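Local coordinates for protein copper-containing nitrite reductase (Bradyrhizobium sp. ORS 375, PDB 6THE) that reduces nitrite to nitric oxide, probably by passing electrons from a cysteine-ligated copper centre to a second, histidine-bound copper, at residues A208-T213 against L294-P299. Numbering follows the deposited sequence.
Sequences AKVGDT and LHVQGP
At chi1 174°, Val-210 swings CG1 away from its own amide nitrogen and leaves CG2 on the side facing Val-296, whose CG1 it meets at 3.9 Å. The same Val-210 CG2 lies 3.8 Å from the CA of Gly-298. Val-296 has the matching torsion, 176°, which sends CG1 forward along the chain to this meeting point. Compact, beta-branched valines suit this place, since they fill an apolar patch without reaching beyond it, Val-296 in the strand and Val-210 just past the end of its own; Pro-273 and Val-270 continue the apolar surface around them. Gly-298 passes next to CG2 with a strongly positive phi, 155°, a conformation natural to glycine. Between the backbones, the amide N of Ala-208 donates to His-295 O at 3.0 Å, nearly straight on to the carbonyl. Ala-208 O in turn takes the amide N of Gln-297 at 3.3 Å, in its carbonyl plane, while Val-210 N reaches Gln-297 O only weakly. This is parallel pairing in the second cupredoxin-like beta-sandwich domain, where strand 206-209 runs along the outer side of strand 292-297. On the buried face the small Ala-208 suits a place where it touches both Leu-294 CD1, 4.2 Å from its CB, and His-155 of the other sheet. Lys-209 and Gln-297 occupy the solvent-exposed face, as befits long polar chains, and the lysine's CB and CG lie alongside Gln-297 O before the rest extends outward. A type II turn from Lys-209 to Asp-212 takes the chain away from its partner after Val-210, with Gly-211 at the third position, where positive phi is expected. The Asp-212 carboxylate folds back, OD2 accepting the Lys-209 amide N at 2.8 Å from above the carboxylate plane, while Asp-212 N closes the turn on Lys-209 O.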
loop_
_atom_site.group_PDB
_atom_site.type_symbol
_atom_site.label_atom_id
_atom_site.label_comp_id
_atom_site.label_asym_id
_atom_site.label_seq_id
_atom_site.Cartn_x
_atom_site.Cartn_y
_atom_site.Cartn_z
ATOM N N ALA A 208 14.710 -11.339 22.897
ATOM C CA ALA A 208 15.875 -11.821 22.174
ATOM C C ALA A 208 17.137 -11.333 22.883
ATOM O O ALA A 208 17.061 -10.504 23.788
ATOM C CB ALA A 208 15.823 -11.343 20.743
ATOM N N LYS A 209 18.293 -11.861 22.465
ATOM C CA LYS A 209 19.570 -11.467 23.036
ATOM C C LYS A 209 20.442 -10.839 21.948
ATOM O O LYS A 209 20.199 -11.042 20.759
ATOM C CB LYS A 209 20.239 -12.655 23.735
ATOM C CG LYS A 209 19.522 -13.145 24.987
ATOM C CD LYS A 209 20.242 -14.259 25.716
ATOM C CE LYS A 209 19.499 -14.728 26.949
ATOM N NZ LYS A 209 20.266 -15.750 27.701
ATOM N N VAL A 210 21.447 -10.069 22.381
ATOM C CA VAL A 210 22.328 -9.331 21.489
ATOM C C VAL A 210 23.080 -10.319 20.599
ATOM O O VAL A 210 23.766 -11.211 21.097
ATOM C CB VAL A 210 23.293 -8.422 22.279
ATOM C CG1 VAL A 210 24.323 -7.754 21.380
ATOM C CG2 VAL A 210 22.549 -7.380 23.100
ATOM N N GLY A 211 22.928 -10.147 19.281
ATOM C CA GLY A 211 23.622 -10.963 18.297
ATOM C C GLY A 211 22.701 -11.977 17.621
ATOM O O GLY A 211 23.130 -12.703 16.726
ATOM N N ASP A 212 21.436 -12.015 18.061
ATOM C CA ASP A 212 20.462 -12.967 17.554
ATOM C C ASP A 212 19.891 -12.477 16.228
ATOM O O ASP A 212 19.633 -11.286 16.058
ATOM C CB ASP A 212 19.332 -13.209 18.560
ATOM C CG ASP A 212 19.740 -14.031 19.772
ATOM O OD1 ASP A 212 20.778 -14.721 19.698
ATOM O OD2 ASP A 212 19.011 -13.977 20.782
ATOM N N THR A 213 19.704 -13.419 15.296
ATOM C CA THR A 213 18.942 -13.176 14.084
ATOM C C THR A 213 17.482 -13.531 14.350
ATOM O O THR A 213 17.176 -14.651 14.757
ATOM C CB THR A 213 19.527 -13.927 12.879
ATOM O OG1 THR A 213 19.698 -15.299 13.235
ATOM C CG2 THR A 213 20.846 -13.353 12.407
ATOM N N LEU A 294 9.778 -5.606 22.032
ATOM C CA LEU A 294 10.856 -6.573 21.892
ATOM C C LEU A 294 11.988 -6.188 22.842
ATOM O O LEU A 294 12.708 -5.221 22.600
ATOM C CB LEU A 294 11.315 -6.600 20.428
ATOM C CG LEU A 294 12.610 -7.358 20.125
ATOM C CD1 LEU A 294 12.451 -8.852 20.364
ATOM C CD2 LEU A 294 13.067 -7.098 18.697
ATOM N N HIS A 295 12.110 -6.948 23.938
ATOM C CA HIS A 295 13.152 -6.740 24.930
ATOM C C HIS A 295 14.428 -7.451 24.489
ATOM O O HIS A 295 14.412 -8.652 24.222
ATOM C CB HIS A 295 12.692 -7.225 26.314
ATOM C CG HIS A 295 11.698 -6.334 26.982
ATOM N ND1 HIS A 295 12.005 -5.045 27.374
ATOM C CD2 HIS A 295 10.416 -6.547 27.350
ATOM C CE1 HIS A 295 10.950 -4.497 27.943
ATOM N NE2 HIS A 295 9.962 -5.400 27.942
ATOM N N VAL A 296 15.527 -6.691 24.418
ATOM C CA VAL A 296 16.822 -7.238 24.047
ATOM C C VAL A 296 17.788 -7.044 25.214
ATOM O O VAL A 296 18.078 -5.916 25.608
ATOM C CB VAL A 296 17.359 -6.616 22.742
ATOM C CG1 VAL A 296 18.756 -7.119 22.410
ATOM C CG2 VAL A 296 16.415 -6.859 21.574
ATOM N N GLN A 297 18.276 -8.168 25.752
ATOM C CA GLN A 297 19.160 -8.170 26.907
ATOM C C GLN A 297 20.551 -8.634 26.483
ATOM O O GLN A 297 20.685 -9.558 25.683
ATOM C CB GLN A 297 18.590 -9.066 28.010
ATOM C CG GLN A 297 17.284 -8.552 28.605
ATOM C CD GLN A 297 16.637 -9.527 29.559
ATOM O OE1 GLN A 297 17.302 -10.325 30.218
ATOM N NE2 GLN A 297 15.318 -9.465 29.644
ATOM N N GLY A 298 21.578 -7.976 27.035
ATOM C CA GLY A 298 22.963 -8.324 26.761
ATOM C C GLY A 298 23.908 -7.139 26.958
ATOM O O GLY A 298 23.500 -6.093 27.459
ATOM N N PRO A 299 25.200 -7.272 26.571
ATOM C CA PRO A 299 26.173 -6.190 26.727
ATOM C C PRO A 299 26.000 -5.096 25.675
ATOM O O PRO A 299 25.468 -5.345 24.594
ATOM C CB PRO A 299 27.520 -6.905 26.539
ATOM C CG PRO A 299 27.202 -8.059 25.610
ATOM C CD PRO A 299 25.790 -8.479 25.967
#